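Local coordinates for protein diaminopropionate ammonia-lyase (Escherichia coli, PDB 4D9I) that catalyses the pyridoxal 5'-phosphate-dependent alpha,beta-elimination of both the D- and L-isomers of diaminopropionate to pyruvate and ammonia, working as a homodimer, at residues V382-Y385 with R386-W390; P199-I202 with M203-Y206. One frame throughout, in Å; residues are numbered along the deposited sequence.

Interaction 1: residues V382-Y385 with R386-W390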
ATOM      1  N   VAL B 382      14.654  -2.096   2.899  1.00 31.81           N
ATOM      2  CA  VAL B 382      13.591  -1.090   3.061  1.00 31.95           C
ATOM      3  C   VAL B 382      13.619  -0.010   1.972  1.00 33.27           C
ATOM      4  O   VAL B 382      12.566   0.548   1.611  1.00 32.39           O
ATOM      5  CB  VAL B 382      13.544  -0.470   4.480  1.00 32.93           C
ATOM      6  CG1 VAL B 382      13.330  -1.545   5.534  1.00 32.20           C
ATOM      7  CG2 VAL B 382      14.800   0.329   4.775  1.00 35.93           C
ATOM      8  N   LYS B 383      14.826   0.275   1.467  1.00 35.38           N
ATOM      9  CA  LYS B 383      15.041   1.241   0.391  1.00 37.23           C
ATOM     10  C   LYS B 383      14.285   0.782  -0.849  1.00 35.37           C
ATOM     11  O   LYS B 383      13.452   1.504  -1.381  1.00 34.79           O
ATOM     12  CB  LYS B 383      16.540   1.345   0.076  1.00 40.40           C
ATOM     13  CG  LYS B 383      16.957   2.597  -0.671  1.00 43.37           C
ATOM     14  CD  LYS B 383      18.476   2.745  -0.595  1.00 46.74           C
ATOM     15  CE  LYS B 383      18.980   3.922  -1.414  1.00 50.59           C
ATOM     16  NZ  LYS B 383      18.431   3.885  -2.803  1.00 50.94           N
ATOM     17  N   HIS B 384      14.576  -0.443  -1.284  1.00 34.10           N
ATOM     18  CA  HIS B 384      13.921  -1.058  -2.442  1.00 32.36           C
ATOM     19  C   HIS B 384      12.428  -1.227  -2.234  1.00 29.52           C
ATOM     20  O   HIS B 384      11.605  -0.992  -3.153  1.00 28.39           O
ATOM     21  CB  HIS B 384      14.625  -2.391  -2.738  1.00 32.85           C
ATOM     22  CG  HIS B 384      14.009  -3.179  -3.858  1.00 32.51           C
ATOM     23  ND1 HIS B 384      14.160  -2.839  -5.153  1.00 34.26           N
ATOM     24  CD2 HIS B 384      13.204  -4.315  -3.837  1.00 30.98           C
ATOM     25  CE1 HIS B 384      13.489  -3.711  -5.927  1.00 33.47           C
ATOM     26  NE2 HIS B 384      12.903  -4.620  -5.117  1.00 31.55           N
ATOM     27  N   TYR B 385      12.056  -1.676  -1.035  1.00 27.67           N
ATOM     28  CA  TYR B 385      10.644  -1.917  -0.730  1.00 25.27           C
ATOM     29  C   TYR B 385       9.843  -0.625  -0.959  1.00 25.59           C
ATOM     30  O   TYR B 385       8.823  -0.627  -1.647  1.00 24.32           O
ATOM     31  CB  TYR B 385      10.450  -2.398   0.713  1.00 24.35           C
ATOM     32  CG  TYR B 385       8.985  -2.684   0.998  1.00 22.78           C
ATOM     33  CD1 TYR B 385       8.394  -3.858   0.542  1.00 21.01           C
ATOM     34  CD2 TYR B 385       8.190  -1.752   1.670  1.00 22.80           C
ATOM     35  CE1 TYR B 385       7.042  -4.125   0.759  1.00 20.10           C
ATOM     36  CE2 TYR B 385       6.842  -2.005   1.901  1.00 21.60           C
ATOM     37  CZ  TYR B 385       6.277  -3.164   1.445  1.00 20.11           C
ATOM     38  OH  TYR B 385       4.967  -3.404   1.684  1.00 19.27           O
ATOM     39  N   ARG B 386      10.343   0.475  -0.400  1.00 26.95           N
ATOM     40  CA  ARG B 386       9.626   1.749  -0.483  1.00 27.81           C
ATOM     41  C   ARG B 386       9.698   2.354  -1.890  1.00 29.13           C
ATOM     42  O   ARG B 386       8.723   2.973  -2.359  1.00 28.90           O
ATOM     43  CB  ARG B 386      10.114   2.728   0.592  1.00 29.52           C
ATOM     44  CG  ARG B 386       9.745   2.307   2.015  1.00 28.45           C
ATOM     45  CD  ARG B 386       8.259   1.993   2.156  1.00 26.62           C
ATOM     46  NE  ARG B 386       7.966   1.305   3.415  1.00 25.72           N
ATOM     47  CZ  ARG B 386       6.742   1.132   3.912  1.00 24.69           C
ATOM     48  NH1 ARG B 386       5.675   1.602   3.262  1.00 24.06           N
ATOM     49  NH2 ARG B 386       6.585   0.474   5.060  1.00 24.30           N
ATOM     50  N   GLU B 387      10.825   2.157  -2.576  1.00 30.24           N
ATOM     51  CA  GLU B 387      10.911   2.539  -3.990  1.00 31.71           C
ATOM     52  C   GLU B 387       9.821   1.847  -4.835  1.00 29.75           C
ATOM     53  O   GLU B 387       9.190   2.478  -5.700  1.00 30.24           O
ATOM     54  CB  GLU B 387      12.333   2.290  -4.543  1.00 33.95           C
ATOM     55  CG  GLU B 387      13.308   3.361  -4.110  1.00 36.95           C
ATOM     56  CD  GLU B 387      14.779   2.972  -4.241  1.00 39.13           C
ATOM     57  OE1 GLU B 387      15.104   1.826  -4.605  1.00 38.82           O
ATOM     58  OE2 GLU B 387      15.616   3.830  -3.953  1.00 41.85           O
ATOM     59  N   VAL B 388       9.556   0.572  -4.552  1.00 27.47           N
ATOM     60  CA  VAL B 388       8.484  -0.148  -5.255  1.00 25.73           C
ATOM     61  C   VAL B 388       7.079   0.345  -4.855  1.00 24.67           C
ATOM     62  O   VAL B 388       6.265   0.694  -5.724  1.00 24.62           O
ATOM     63  CB  VAL B 388       8.587  -1.686  -5.079  1.00 24.16           C
ATOM     64  CG1 VAL B 388       7.393  -2.411  -5.716  1.00 22.43           C
ATOM     65  CG2 VAL B 388       9.893  -2.220  -5.667  1.00 25.31           C
ATOM     66  N   VAL B 389       6.781   0.345  -3.557  1.00 23.92           N
ATOM     67  CA  VAL B 389       5.379   0.546  -3.109  1.00 23.00           C
ATOM     68  C   VAL B 389       4.980   2.020  -3.107  1.00 24.55           C
ATOM     69  O   VAL B 389       3.803   2.354  -3.337  1.00 24.49           O
ATOM     70  CB  VAL B 389       5.041  -0.164  -1.768  1.00 21.64           C
ATOM     71  CG1 VAL B 389       5.360  -1.659  -1.863  1.00 20.49           C
ATOM     72  CG2 VAL B 389       5.756   0.459  -0.576  1.00 22.29           C
ATOM     73  N   TRP B 390       5.959   2.892  -2.870  1.00 26.44           N
ATOM     74  CA  TRP B 390       5.723   4.353  -2.884  1.00 28.43           C
ATOM     75  C   TRP B 390       6.100   5.041  -4.171  1.00 30.65           C
ATOM     76  O   TRP B 390       5.329   5.843  -4.704  1.00 31.33           O
ATOM     77  CB  TRP B 390       6.474   5.029  -1.744  1.00 29.41           C
ATOM     78  CG  TRP B 390       5.969   4.741  -0.345  1.00 28.07           C
ATOM     79  CD1 TRP B 390       4.830   4.034   0.034  1.00 26.08           C
ATOM     80  CD2 TRP B 390       6.570   5.200   0.923  1.00 29.09           C
ATOM     81  NE1 TRP B 390       4.705   4.011   1.398  1.00 25.91           N
ATOM     82  CE2 TRP B 390       5.702   4.703   1.993  1.00 27.61           C
ATOM     83  CE3 TRP B 390       7.698   5.949   1.263  1.00 31.12           C
ATOM     84  CZ2 TRP B 390       5.978   4.949   3.339  1.00 28.34           C
ATOM     85  CZ3 TRP B 390       7.962   6.184   2.622  1.00 31.69           C
ATOM     86  CH2 TRP B 390       7.122   5.694   3.629  1.00 30.43           C
TER
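E387 OE2 takes the ammonium group of K383 one helical turn back, NZ to OE2 3.0 Å, in a salt bridge that meets the carboxylate on its syn side, 20° out of its plane. The same oxygen also accepts the backbone N of S2 of the second subunit, while E387 OE1 pairs with K393 of its own chain, so both oxygens are taken and the carboxylate has little freedom to turn. K383 runs extended from CG and bends only at the last torsion, chi4 -51°, which swings NZ back to its mate. Next to it, V388 CG2 sits over one face of the H384 imidazole in a CH-pi contact, 4.1 Å from the ring centroid; H384 ND1 is hydrogen-bonded to K393. Beneath these side chains runs regular alpha-helical i to i+4 bonding, V388 N to H384 O being 2.9 Å, in the short helix 382-389, which follows the strand 370-375 of the larger sheet and lies against helix 315-325 and the second subunit. Farther round the helix the Y385 ring is packed from two directions. V389 CG1 sits over one face, toward its rim, 4.0 Å from the Y385 ring centroid, and R386 NE lies at the edge in the ring plane, 3.5 Å from Y385 CD2. Ring and guanidinium planes stand 86° apart, the tyrosine turning its edge onto the guanidinium face with Y385 CE2 3.7 Å from R386 CZ. Y385 OH bonds N326 of the second subunit, and R386 NH2 reaches the carbonyl of P327 there.

Interaction 2: residues P199-I202 with M203-Y206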
ATOM      1  N   PRO B 199      22.204 -29.345   3.337  1.00 26.78           N
ATOM      2  CA  PRO B 199      20.970 -28.904   2.635  1.00 25.83           C
ATOM      3  C   PRO B 199      19.726 -29.776   2.878  1.00 25.61           C
ATOM      4  O   PRO B 199      18.620 -29.278   2.831  1.00 24.47           O
ATOM      5  CB  PRO B 199      21.346 -28.976   1.143  1.00 27.06           C
ATOM      6  CG  PRO B 199      22.654 -29.640   1.070  1.00 28.57           C
ATOM      7  CD  PRO B 199      23.330 -29.525   2.404  1.00 28.20           C
ATOM      8  N   THR B 200      19.905 -31.074   3.111  1.00 26.86           N
ATOM      9  CA  THR B 200      18.798 -31.915   3.541  1.00 27.03           C
ATOM     10  C   THR B 200      18.192 -31.388   4.852  1.00 25.84           C
ATOM     11  O   THR B 200      16.966 -31.217   4.947  1.00 25.46           O
ATOM     12  CB  THR B 200      19.245 -33.388   3.678  1.00 29.00           C
ATOM     13  OG1 THR B 200      19.659 -33.870   2.390  1.00 30.37           O
ATOM     14  CG2 THR B 200      18.103 -34.264   4.189  1.00 29.46           C
ATOM     15  N   TRP B 201      19.033 -31.101   5.850  1.00 25.61           N
ATOM     16  CA  TRP B 201      18.514 -30.580   7.119  1.00 24.84           C
ATOM     17  C   TRP B 201      17.790 -29.280   6.915  1.00 23.26           C
ATOM     18  O   TRP B 201      16.734 -29.038   7.523  1.00 22.48           O
ATOM     19  CB  TRP B 201      19.616 -30.380   8.144  1.00 25.27           C
ATOM     20  CG  TRP B 201      20.108 -31.645   8.818  1.00 27.09           C
ATOM     21  CD1 TRP B 201      19.364 -32.758   9.180  1.00 28.34           C
ATOM     22  CD2 TRP B 201      21.472 -31.933   9.273  1.00 28.27           C
ATOM     23  NE1 TRP B 201      20.156 -33.702   9.789  1.00 29.78           N
ATOM     24  CE2 TRP B 201      21.428 -33.262   9.888  1.00 29.74           C
ATOM     25  CE3 TRP B 201      22.683 -31.244   9.242  1.00 28.18           C
ATOM     26  CZ2 TRP B 201      22.562 -33.861  10.425  1.00 30.89           C
ATOM     27  CZ3 TRP B 201      23.815 -31.861   9.789  1.00 29.34           C
ATOM     28  CH2 TRP B 201      23.752 -33.135  10.371  1.00 30.70           C
ATOM     29  N   ILE B 202      18.366 -28.428   6.076  1.00 22.77           N
ATOM     30  CA  ILE B 202      17.782 -27.118   5.789  1.00 21.92           C
ATOM     31  C   ILE B 202      16.378 -27.256   5.199  1.00 21.84           C
ATOM     32  O   ILE B 202      15.458 -26.549   5.604  1.00 20.99           O
ATOM     33  CB  ILE B 202      18.691 -26.273   4.880  1.00 21.85           C
ATOM     34  CG1 ILE B 202      19.928 -25.823   5.662  1.00 22.39           C
ATOM     35  CG2 ILE B 202      17.934 -25.061   4.336  1.00 20.99           C
ATOM     36  CD1 ILE B 202      21.064 -25.295   4.804  1.00 23.13           C
ATOM     37  N   MET B 203      16.215 -28.193   4.263  1.00 23.00           N
ATOM     38  CA  MET B 203      14.936 -28.396   3.593  1.00 23.23           C
ATOM     39  C   MET B 203      13.896 -29.006   4.500  1.00 23.26           C
ATOM     40  O   MET B 203      12.715 -28.658   4.430  1.00 22.82           O
ATOM     41  CB  MET B 203      15.114 -29.278   2.362  1.00 24.95           C
ATOM     42  CG  MET B 203      15.793 -28.529   1.235  1.00 25.40           C
ATOM     43  SD  MET B 203      16.333 -29.667  -0.041  1.00 28.38           S
ATOM     44  CE  MET B 203      14.741 -30.137  -0.735  1.00 28.60           C
ATOM     45  N   GLN B 204      14.336 -29.915   5.359  1.00 23.77           N
ATOM     46  CA  GLN B 204      13.460 -30.460   6.376  1.00 24.20           C
ATOM     47  C   GLN B 204      13.028 -29.368   7.367  1.00 23.11           C
ATOM     48  O   GLN B 204      11.851 -29.294   7.747  1.00 23.37           O
ATOM     49  CB  GLN B 204      14.147 -31.617   7.089  1.00 25.31           C
ATOM     50  CG  GLN B 204      14.393 -32.816   6.181  1.00 26.94           C
ATOM     51  CD  GLN B 204      15.220 -33.920   6.831  1.00 28.47           C
ATOM     52  OE1 GLN B 204      16.051 -33.667   7.686  1.00 28.55           O
ATOM     53  NE2 GLN B 204      14.997 -35.153   6.405  1.00 30.26           N
ATOM     54  N   GLY B 205      13.970 -28.515   7.770  1.00 22.27           N
ATOM     55  CA  GLY B 205      13.657 -27.444   8.685  1.00 21.91           C
ATOM     56  C   GLY B 205      12.622 -26.504   8.083  1.00 21.38           C
ATOM     57  O   GLY B 205      11.694 -26.060   8.775  1.00 21.83           O
ATOM     58  N   TYR B 206      12.764 -26.212   6.789  1.00 20.80           N
ATOM     59  CA  TYR B 206      11.829 -25.309   6.083  1.00 20.11           C
ATOM     60  C   TYR B 206      10.384 -25.798   6.172  1.00 20.59           C
ATOM     61  O   TYR B 206       9.441 -25.006   6.118  1.00 20.20           O
ATOM     62  CB  TYR B 206      12.171 -25.217   4.594  1.00 19.66           C
ATOM     63  CG  TYR B 206      13.398 -24.417   4.225  1.00 19.47           C
ATOM     64  CD1 TYR B 206      13.990 -23.504   5.128  1.00 19.08           C
ATOM     65  CD2 TYR B 206      13.944 -24.540   2.955  1.00 19.71           C
ATOM     66  CE1 TYR B 206      15.095 -22.755   4.757  1.00 19.23           C
ATOM     67  CE2 TYR B 206      15.044 -23.795   2.571  1.00 20.08           C
ATOM     68  CZ  TYR B 206      15.624 -22.923   3.480  1.00 19.82           C
ATOM     69  OH  TYR B 206      16.714 -22.197   3.087  1.00 21.12           O
TER
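I202 and Y206, one turn apart and pointing the same way, make the tight end of this contact. The methyl CG2 of I202 lies over a face of the phenol ring in a CH-pi contact, 3.7 Å from its centroid and 30° off the normal, and it is displaced toward the hydroxyl end: CG2 to Y206 CZ is 3.3 Å. With CG2 anti to the backbone N (CG1 at chi1 -71°), the branch leans forward along the helix to meet the ring. The I202 carbonyl oxygen lies over the other end of the ring, 3.3 Å from Y206 CG, while still accepting the Y206 N-H at 3.0 Å. Cutting Y206 back to an alanine removes the ring, and I202 CG2 would probably be left without its aromatic cover and F76 without its edge-to-face partner. The other side is looser. T200 CG2 and the Q204 amide run alongside each other at 3.9 Å from CG2 to NE2, and the amide oxygen of Q204 comes to the edge of the partly exposed W201 indole, OE1 to CD1 3.7 Å, the two planes 44° apart. The polar ends here are held from elsewhere in the chain, Q204 NE2 by the carbonyl of L23 and T200 OG1 by that of T196. G205, between these sides, gives its N-H to W201 O at 2.8 Å. Helix 197-206 packs W201 and I202 on helix 81-93 and M203 on helices 235-248 and 296-305, within the fold type II core of a pyridoxal phosphate-dependent enzyme, with Y206 near a bound Tris molecule.

How the interactions relate
Interactions 1 and 2 are each a single helix bonding one turn to the next, but they lie on opposite sides of the chain's centre, about 19 Å apart at their nearest atoms, and share no element. Interaction 2 belongs to the interior: helix 197-206 is packed against helices and loops of its own chain, with T200 and W201 partly exposed, and no other subunit touches it. Its side chains meet chiefly through apolar and weakly polar packing. Interaction 1 sits farther out, near the C-terminal end, yet most of it is buried too, K383 being exposed; there charge pairing along the helix and hydrogen bonds across the dimer join the aliphatic-on-ring packing that both contacts use.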